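Local coordinates for pectate lyase 1 (Juniperus ashei, PDB 1PXZ), which has low pectate lyase activity, cleaving the galacturonan of pectin by elimination with calcium as cofactor, and is the major allergen of mountain cedar pollen, at residues S12-N17 against D93-D98; M19-C24 against I117-H122. All coordinates share one frame; numbering follows the deposited sequence.

From the N terminus, helix 5-9 leads into a loop that runs to strand 39-43. Residues 12-17 and then 19-24 of this loop lie against the beta-helix. Contact 1 brings 12-17 to the turn 93-98, which joins strands 90-93 and 99-102, and closes a loop of 75 residues. Contact 2 sets 19-24 against the end of strand 114-119 and closes one of 92 residues. The two loops cross, because their segments alternate along the chain. The centres of contact 1 and contact 2 lie about 9 Å apart. Strands 90-93 and 114-119 are parallel neighbours, so consecutive parts of the N-terminal region pack on the turn after one strand and on the end of its neighbour.

Contact 1: S12-N17 against D93-D98; sequences SNWDQN and DGRGAD
Asp93 OD1 is gripped by Arg95 NE at 2.9 Å and by the backbone N of Arg95 at 3.1 Å, and this is the arginine that lies on Trp14. The two donors reach the oxygen from opposite faces of the carboxylate. The bond from NE is part of a salt bridge and comes on the syn side, though tilted out of the carboxylate plane. The bond from the backbone N makes an Asx turn. Arg95 NH2 meets Asp93 OD2 from above that plane, also at 2.9 Å. This side-on pair fixes the rotation of the guanidinium, with both carboxylate oxygens close to its plane. Outside the segments, Arg18 NH1 and Trp69 NE1 also bind Asp93 OD2, while Arg95 NH2 donates to Arg18 O and the guanidinium makes a cation-pi contact with Trp8.

The arginine belongs to the type II turn Gly94 to Ala97, which carries the chain from strand 90-93 to strand 99-102 within one coil of the parallel beta-helix. A water forms the polar link across the contact. It accepts from Arg95 NH1 at 3.0 Å and donates to Asn17 O at 2.8 Å.

The rest is packing of Trp14 on Arg95 and the Gly96 backbone. Arg95 CB lies over the six-membered ring of Trp14, 3.7 Å from its centroid and 20° off the normal, a CH-pi contact. The two side chains slide past each other in opposite directions. The guanidinium end therefore reaches back toward the Trp14 backbone, where Arg95 NH1 is 3.3 Å from Trp14 CB. Trp14 CG sits between its own backbone N and carbonyl carbon (chi1 60°), which extends the indole over the arginine. Ring and guanidinium planes are 21° apart. At the far rim Trp14 CH2 approaches the backbone N of Gly96 at 3.5 Å.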
ATOM      1  N   SER A  12      20.900  11.862   8.108  1.00 16.37           N
ATOM      2  CA  SER A  12      19.768  12.561   8.706  1.00 18.22           C
ATOM      3  C   SER A  12      19.329  11.805   9.957  1.00 16.21           C
ATOM      4  O   SER A  12      19.371  10.579   9.882  1.00 16.16           O
ATOM      5  CB  SER A  12      18.620  12.655   7.700  1.00 15.27           C
ATOM      6  OG  SER A  12      17.525  13.395   8.219  1.00 21.74           O
ATOM      7  N   ASN A  13      18.947  12.491  11.022  1.00 15.16           N
ATOM      8  CA  ASN A  13      18.224  11.927  12.150  1.00 13.83           C
ATOM      9  C   ASN A  13      16.735  12.233  11.966  1.00 14.52           C
ATOM     10  O   ASN A  13      16.386  13.407  12.131  1.00 15.00           O
ATOM     11  CB  ASN A  13      18.648  12.513  13.485  1.00 13.94           C
ATOM     12  CG  ASN A  13      20.099  12.315  13.853  1.00 34.73           C
ATOM     13  OD1 ASN A  13      20.942  11.946  13.027  1.00 24.42           O
ATOM     14  ND2 ASN A  13      20.409  12.582  15.125  1.00 40.79           N
ATOM     15  N   TRP A  14      15.894  11.258  11.648  1.00 10.62           N
ATOM     16  CA  TRP A  14      14.505  11.614  11.346  1.00  9.66           C
ATOM     17  C   TRP A  14      13.819  12.358  12.483  1.00  8.93           C
ATOM     18  O   TRP A  14      12.915  13.152  12.231  1.00 15.32           O
ATOM     19  CB  TRP A  14      13.678  10.361  11.007  1.00 13.64           C
ATOM     20  CG  TRP A  14      13.619   9.328  12.097  1.00 13.77           C
ATOM     21  CD1 TRP A  14      14.404   8.213  12.221  1.00 12.70           C
ATOM     22  CD2 TRP A  14      12.722   9.310  13.221  1.00 14.61           C
ATOM     23  NE1 TRP A  14      14.047   7.507  13.353  1.00 17.02           N
ATOM     24  CE2 TRP A  14      13.021   8.165  13.976  1.00 11.53           C
ATOM     25  CE3 TRP A  14      11.692  10.143  13.659  1.00 12.80           C
ATOM     26  CZ2 TRP A  14      12.326   7.847  15.147  1.00 13.79           C
ATOM     27  CZ3 TRP A  14      10.997   9.856  14.813  1.00 11.95           C
ATOM     28  CH2 TRP A  14      11.338   8.699  15.536  1.00 13.63           C
ATOM     29  N   ASP A  15      14.190  12.078  13.727  1.00 11.97           N
ATOM     30  CA  ASP A  15      13.407  12.677  14.839  1.00 10.97           C
ATOM     31  C   ASP A  15      13.523  14.190  14.756  1.00 14.85           C
ATOM     32  O   ASP A  15      12.571  14.891  15.097  1.00 20.55           O
ATOM     33  CB  ASP A  15      13.843  12.135  16.178  1.00 16.14           C
ATOM     34  CG  ASP A  15      15.260  12.375  16.644  1.00 32.04           C
ATOM     35  OD1 ASP A  15      16.122  12.917  15.923  1.00 29.80           O
ATOM     36  OD2 ASP A  15      15.570  12.010  17.810  1.00 41.00           O
ATOM     37  N   GLN A  16      14.683  14.658  14.294  1.00  8.03           N
ATOM     38  CA  GLN A  16      14.830  16.128  14.269  1.00 13.85           C
ATOM     39  C   GLN A  16      14.545  16.672  12.878  1.00 15.82           C
ATOM     40  O   GLN A  16      14.526  17.889  12.679  1.00 17.58           O
ATOM     41  CB  GLN A  16      16.217  16.528  14.790  1.00 14.94           C
ATOM     42  CG  GLN A  16      17.340  16.155  13.851  1.00 10.24           C
ATOM     43  CD  GLN A  16      18.702  16.186  14.516  1.00 11.24           C
ATOM     44  OE1 GLN A  16      18.852  16.476  15.704  1.00 13.52           O
ATOM     45  NE2 GLN A  16      19.729  15.884  13.717  1.00  8.84           N
ATOM     46  N   ASN A  17      14.299  15.780  11.911  1.00  9.31           N
ATOM     47  CA  ASN A  17      13.936  16.251  10.574  1.00  9.31           C
ATOM     48  C   ASN A  17      12.900  15.332   9.941  1.00 10.72           C
ATOM     49  O   ASN A  17      13.159  14.683   8.929  1.00 11.95           O
ATOM     50  CB  ASN A  17      15.194  16.339   9.722  1.00 13.58           C
ATOM     51  CG  ASN A  17      15.045  17.084   8.421  1.00 14.60           C
ATOM     52  OD1 ASN A  17      16.062  17.205   7.722  1.00 18.06           O
ATOM     53  ND2 ASN A  17      13.868  17.575   8.080  1.00 10.13           N
ATOM     54  N   ASP A  93       2.298  10.019  10.321  1.00  8.55           N
ATOM     55  CA  ASP A  93       3.659   9.547  10.559  1.00  4.74           C
ATOM     56  C   ASP A  93       3.754   8.894  11.932  1.00  8.63           C
ATOM     57  O   ASP A  93       3.760   9.605  12.947  1.00  8.00           O
ATOM     58  CB  ASP A  93       4.604  10.746  10.385  1.00  5.49           C
ATOM     59  CG  ASP A  93       6.044  10.563  10.790  1.00  7.07           C
ATOM     60  OD1 ASP A  93       6.525   9.442  11.063  1.00  7.19           O
ATOM     61  OD2 ASP A  93       6.800  11.567  10.875  1.00  7.81           O
ATOM     62  N   GLY A  94       3.846   7.566  12.007  1.00  7.49           N
ATOM     63  CA  GLY A  94       3.959   6.845  13.267  1.00 10.09           C
ATOM     64  C   GLY A  94       5.333   6.687  13.869  1.00 11.13           C
ATOM     65  O   GLY A  94       5.540   5.967  14.853  1.00 11.60           O
ATOM     66  N   ARG A  95       6.368   7.318  13.302  1.00  9.71           N
ATOM     67  CA  ARG A  95       7.702   7.189  13.861  1.00  7.28           C
ATOM     68  C   ARG A  95       7.727   7.810  15.259  1.00  7.55           C
ATOM     69  O   ARG A  95       7.199   8.910  15.398  1.00 10.25           O
ATOM     70  CB  ARG A  95       8.781   7.872  13.002  1.00  7.91           C
ATOM     71  CG  ARG A  95       9.008   7.063  11.693  1.00  6.92           C
ATOM     72  CD  ARG A  95       9.918   7.876  10.772  1.00  8.40           C
ATOM     73  NE  ARG A  95       9.308   9.156  10.396  1.00  8.91           N
ATOM     74  CZ  ARG A  95       9.879  10.056   9.600  1.00  9.46           C
ATOM     75  NH1 ARG A  95      11.089   9.812   9.092  1.00  7.43           N
ATOM     76  NH2 ARG A  95       9.258  11.197   9.313  1.00  9.23           N
ATOM     77  N   GLY A  96       8.335   7.076  16.184  1.00 11.17           N
ATOM     78  CA  GLY A  96       8.522   7.648  17.509  1.00 10.72           C
ATOM     79  C   GLY A  96       7.422   7.217  18.451  1.00 15.18           C
ATOM     80  O   GLY A  96       7.443   7.528  19.640  1.00 21.60           O
ATOM     81  N   ALA A  97       6.443   6.490  17.942  1.00 11.22           N
ATOM     82  CA  ALA A  97       5.390   5.932  18.777  1.00 11.14           C
ATOM     83  C   ALA A  97       4.903   4.588  18.233  1.00 16.49           C
ATOM     84  O   ALA A  97       5.081   4.260  17.059  1.00 12.62           O
ATOM     85  CB  ALA A  97       4.195   6.877  18.874  1.00 13.76           C
ATOM     86  N   ASP A  98       4.275   3.837  19.141  1.00 12.15           N
ATOM     87  CA  ASP A  98       3.622   2.595  18.739  1.00  9.78           C
ATOM     88  C   ASP A  98       2.153   2.888  18.502  1.00 12.49           C
ATOM     89  O   ASP A  98       1.421   2.869  19.497  1.00 10.75           O
ATOM     90  CB  ASP A  98       3.725   1.543  19.837  1.00 20.25           C
ATOM     91  CG  ASP A  98       5.159   1.133  20.109  1.00 39.91           C
ATOM     92  OD1 ASP A  98       5.997   1.356  19.205  1.00 41.48           O
ATOM     93  OD2 ASP A  98       5.429   0.598  21.208  1.00 61.51           O
TER
HETATM   94  O   HOH W   1      12.720  12.032   8.000  1.00  9.53           O

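Contact 2: M19-C24 against I117-H122; sequences MKLADC and ILHSLH
Leu21 lays one methyl squarely on the imidazole of His119. Leu21 CD2 stands 3.5 Å from the ring centroid, only 8° off the normal. This is a CH-pi contact over the centre of the face. The methyl is nearly equidistant from the five ring atoms. The closest is His119 CG, also 3.5 Å from Leu21 CD2. The second methyl sits farther along, with Leu21 CD1 3.8 Å from His119 CE1, so the leucine fork spans the ring from its middle to one rim. The two side chains arrive from opposite directions. Both have CG anti to the backbone N (chi1 178° for Leu21 and 170° for His119), which directs each side chain at the other.

The rotation of the ring has a polar restraint too. His119 ND1 is hydrogen-bonded to Asp164 OD2, on the adjoining strand 161-164. The leucine therefore packs on a ring already tied within the beta-helix.

Beside this pair, Ala22 CB touches Ile117 CD1 at 4.0 Å. Ile117 CG1 lies anti to the carbonyl carbon and CD1 continues outward in extended form, which brings the tip of the branch to the alanine. No hydrogen bond crosses between the segments.

Met19 to Ala22 lie in a 3-10 turn of the chain, with Ala22 N bonded to Met19 O. Trp8 of helix 5-9 touches Leu21, and the disulfide from Cys24 to Cys7 ties the segment back to that helix. Ile117 and His119 alternate with Leu118, which packs on Ile92, Leu108 and Met110 of strands 90-93 and 108-111. The contact is buried packing of an N-terminal loop on the outer side of a parallel beta-helix, the fold of the pectate lyases.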
ATOM      1  N   MET A  19      10.396  15.790   8.057  1.00  8.96           N
ATOM      2  CA  MET A  19       9.840  15.913   6.706  1.00 10.40           C
ATOM      3  C   MET A  19      10.826  15.541   5.610  1.00 10.92           C
ATOM      4  O   MET A  19      10.505  15.554   4.421  1.00 11.32           O
ATOM      5  CB  MET A  19       9.331  17.342   6.492  1.00 12.43           C
ATOM      6  CG  MET A  19       8.179  17.686   7.455  1.00 15.31           C
ATOM      7  SD  MET A  19       7.471  19.257   6.952  1.00 20.85           S
ATOM      8  CE  MET A  19       6.027  19.417   7.979  1.00 13.99           C
ATOM      9  N   LYS A  20      12.053  15.187   5.992  1.00 11.18           N
ATOM     10  CA  LYS A  20      12.989  14.714   4.970  1.00 11.46           C
ATOM     11  C   LYS A  20      12.440  13.475   4.273  1.00 13.11           C
ATOM     12  O   LYS A  20      12.706  13.271   3.092  1.00 12.38           O
ATOM     13  CB  LYS A  20      14.334  14.389   5.606  1.00 14.71           C
ATOM     14  CG  LYS A  20      15.419  13.978   4.628  1.00 17.43           C
ATOM     15  CD  LYS A  20      16.771  13.987   5.313  1.00 27.17           C
ATOM     16  CE  LYS A  20      17.887  13.939   4.271  1.00 40.79           C
ATOM     17  NZ  LYS A  20      19.061  13.180   4.785  1.00 50.81           N
ATOM     18  N   LEU A  21      11.688  12.662   5.008  1.00  9.67           N
ATOM     19  CA  LEU A  21      11.033  11.484   4.423  1.00 10.76           C
ATOM     20  C   LEU A  21      10.344  11.794   3.109  1.00  9.76           C
ATOM     21  O   LEU A  21      10.399  11.029   2.142  1.00 12.68           O
ATOM     22  CB  LEU A  21      10.015  10.931   5.438  1.00 11.56           C
ATOM     23  CG  LEU A  21       9.206   9.717   4.973  1.00 11.35           C
ATOM     24  CD1 LEU A  21      10.093   8.488   4.848  1.00  8.99           C
ATOM     25  CD2 LEU A  21       8.033   9.469   5.909  1.00  7.72           C
ATOM     26  N   ALA A  22       9.685  12.948   3.028  1.00  8.17           N
ATOM     27  CA  ALA A  22       8.877  13.233   1.851  1.00 10.63           C
ATOM     28  C   ALA A  22       9.732  13.476   0.603  1.00 14.52           C
ATOM     29  O   ALA A  22       9.195  13.470  -0.502  1.00 22.28           O
ATOM     30  CB  ALA A  22       7.963  14.430   2.096  1.00 12.89           C
ATOM     31  N   ASP A  23      11.031  13.668   0.748  1.00 11.53           N
ATOM     32  CA  ASP A  23      11.881  13.861  -0.427  1.00 18.59           C
ATOM     33  C   ASP A  23      12.338  12.539  -1.022  1.00 21.54           C
ATOM     34  O   ASP A  23      13.120  12.523  -1.976  1.00 18.40           O
ATOM     35  CB  ASP A  23      13.149  14.650  -0.072  1.00 20.24           C
ATOM     36  CG  ASP A  23      12.856  16.035   0.473  1.00 24.21           C
ATOM     37  OD1 ASP A  23      11.788  16.579   0.140  1.00 22.04           O
ATOM     38  OD2 ASP A  23      13.686  16.570   1.237  1.00 23.96           O
ATOM     39  N   CYS A  24      11.909  11.406  -0.479  1.00 11.09           N
ATOM     40  CA  CYS A  24      12.615  10.157  -0.767  1.00 12.95           C
ATOM     41  C   CYS A  24      11.770   9.097  -1.439  1.00 14.32           C
ATOM     42  O   CYS A  24      12.244   7.955  -1.593  1.00 14.84           O
ATOM     43  CB  CYS A  24      13.164   9.622   0.569  1.00 19.84           C
ATOM     44  SG  CYS A  24      14.382  10.765   1.306  1.00 18.53           S
ATOM     45  N   ILE A 117       0.662  10.592   2.457  1.00  6.88           N
ATOM     46  CA  ILE A 117       1.685   9.675   2.918  1.00  4.50           C
ATOM     47  C   ILE A 117       1.207   8.976   4.197  1.00 10.96           C
ATOM     48  O   ILE A 117       0.850   9.636   5.170  1.00  9.37           O
ATOM     49  CB  ILE A 117       3.029  10.368   3.201  1.00  4.44           C
ATOM     50  CG1 ILE A 117       3.640  11.029   1.945  1.00  6.91           C
ATOM     51  CG2 ILE A 117       4.027   9.421   3.836  1.00  8.16           C
ATOM     52  CD1 ILE A 117       4.847  11.891   2.288  1.00  8.34           C
ATOM     53  N   LEU A 118       1.208   7.644   4.177  1.00  6.82           N
ATOM     54  CA  LEU A 118       0.865   6.896   5.392  1.00  9.44           C
ATOM     55  C   LEU A 118       2.118   6.119   5.766  1.00 10.21           C
ATOM     56  O   LEU A 118       2.531   5.284   4.972  1.00  7.31           O
ATOM     57  CB  LEU A 118      -0.305   5.960   5.194  1.00  7.16           C
ATOM     58  CG  LEU A 118      -1.616   6.599   4.727  1.00 11.47           C
ATOM     59  CD1 LEU A 118      -2.629   5.528   4.373  1.00 15.10           C
ATOM     60  CD2 LEU A 118      -2.169   7.541   5.803  1.00  7.94           C
ATOM     61  N   HIS A 119       2.692   6.405   6.925  1.00  5.71           N
ATOM     62  CA  HIS A 119       3.988   5.839   7.224  1.00  7.99           C
ATOM     63  C   HIS A 119       4.125   5.402   8.684  1.00 11.85           C
ATOM     64  O   HIS A 119       3.751   6.154   9.584  1.00  6.82           O
ATOM     65  CB  HIS A 119       5.021   6.909   6.907  1.00  3.03           C
ATOM     66  CG  HIS A 119       6.422   6.669   7.343  1.00  5.43           C
ATOM     67  ND1 HIS A 119       7.327   5.963   6.571  1.00  6.56           N
ATOM     68  CD2 HIS A 119       7.098   7.071   8.447  1.00  9.64           C
ATOM     69  CE1 HIS A 119       8.502   5.925   7.207  1.00  8.26           C
ATOM     70  NE2 HIS A 119       8.383   6.586   8.350  1.00 10.75           N
ATOM     71  N   SER A 120       4.680   4.226   8.852  1.00  7.75           N
ATOM     72  CA  SER A 120       5.070   3.629  10.129  1.00  4.87           C
ATOM     73  C   SER A 120       3.916   3.474  11.113  1.00 11.62           C
ATOM     74  O   SER A 120       4.042   3.720  12.324  1.00  7.13           O
ATOM     75  CB  SER A 120       6.231   4.441  10.714  1.00  8.80           C
ATOM     76  OG  SER A 120       6.895   3.707  11.727  1.00 18.14           O
ATOM     77  N   LEU A 121       2.803   3.000  10.571  1.00  8.57           N
ATOM     78  CA  LEU A 121       1.627   2.647  11.348  1.00  7.86           C
ATOM     79  C   LEU A 121       1.450   1.134  11.453  1.00 13.50           C
ATOM     80  O   LEU A 121       1.751   0.359  10.539  1.00  8.50           O
ATOM     81  CB  LEU A 121       0.347   3.204  10.720  1.00  6.45           C
ATOM     82  CG  LEU A 121       0.342   4.695  10.395  1.00  8.83           C
ATOM     83  CD1 LEU A 121      -0.897   5.083   9.603  1.00  8.55           C
ATOM     84  CD2 LEU A 121       0.482   5.477  11.708  1.00 14.28           C
ATOM     85  N   HIS A 122       0.905   0.721  12.601  1.00  7.47           N
ATOM     86  CA  HIS A 122       0.408  -0.655  12.676  1.00  9.00           C
ATOM     87  C   HIS A 122      -1.085  -0.651  12.361  1.00 12.51           C
ATOM     88  O   HIS A 122      -1.812   0.113  13.026  1.00 11.47           O
ATOM     89  CB  HIS A 122       0.580  -1.235  14.063  1.00  5.84           C
ATOM     90  CG  HIS A 122       1.954  -1.240  14.636  1.00 10.90           C
ATOM     91  ND1 HIS A 122       2.718  -2.397  14.618  1.00 11.86           N
ATOM     92  CD2 HIS A 122       2.694  -0.288  15.257  1.00  9.33           C
ATOM     93  CE1 HIS A 122       3.882  -2.145  15.196  1.00 11.34           C
ATOM     94  NE2 HIS A 122       3.898  -0.882  15.591  1.00 14.95           N
TER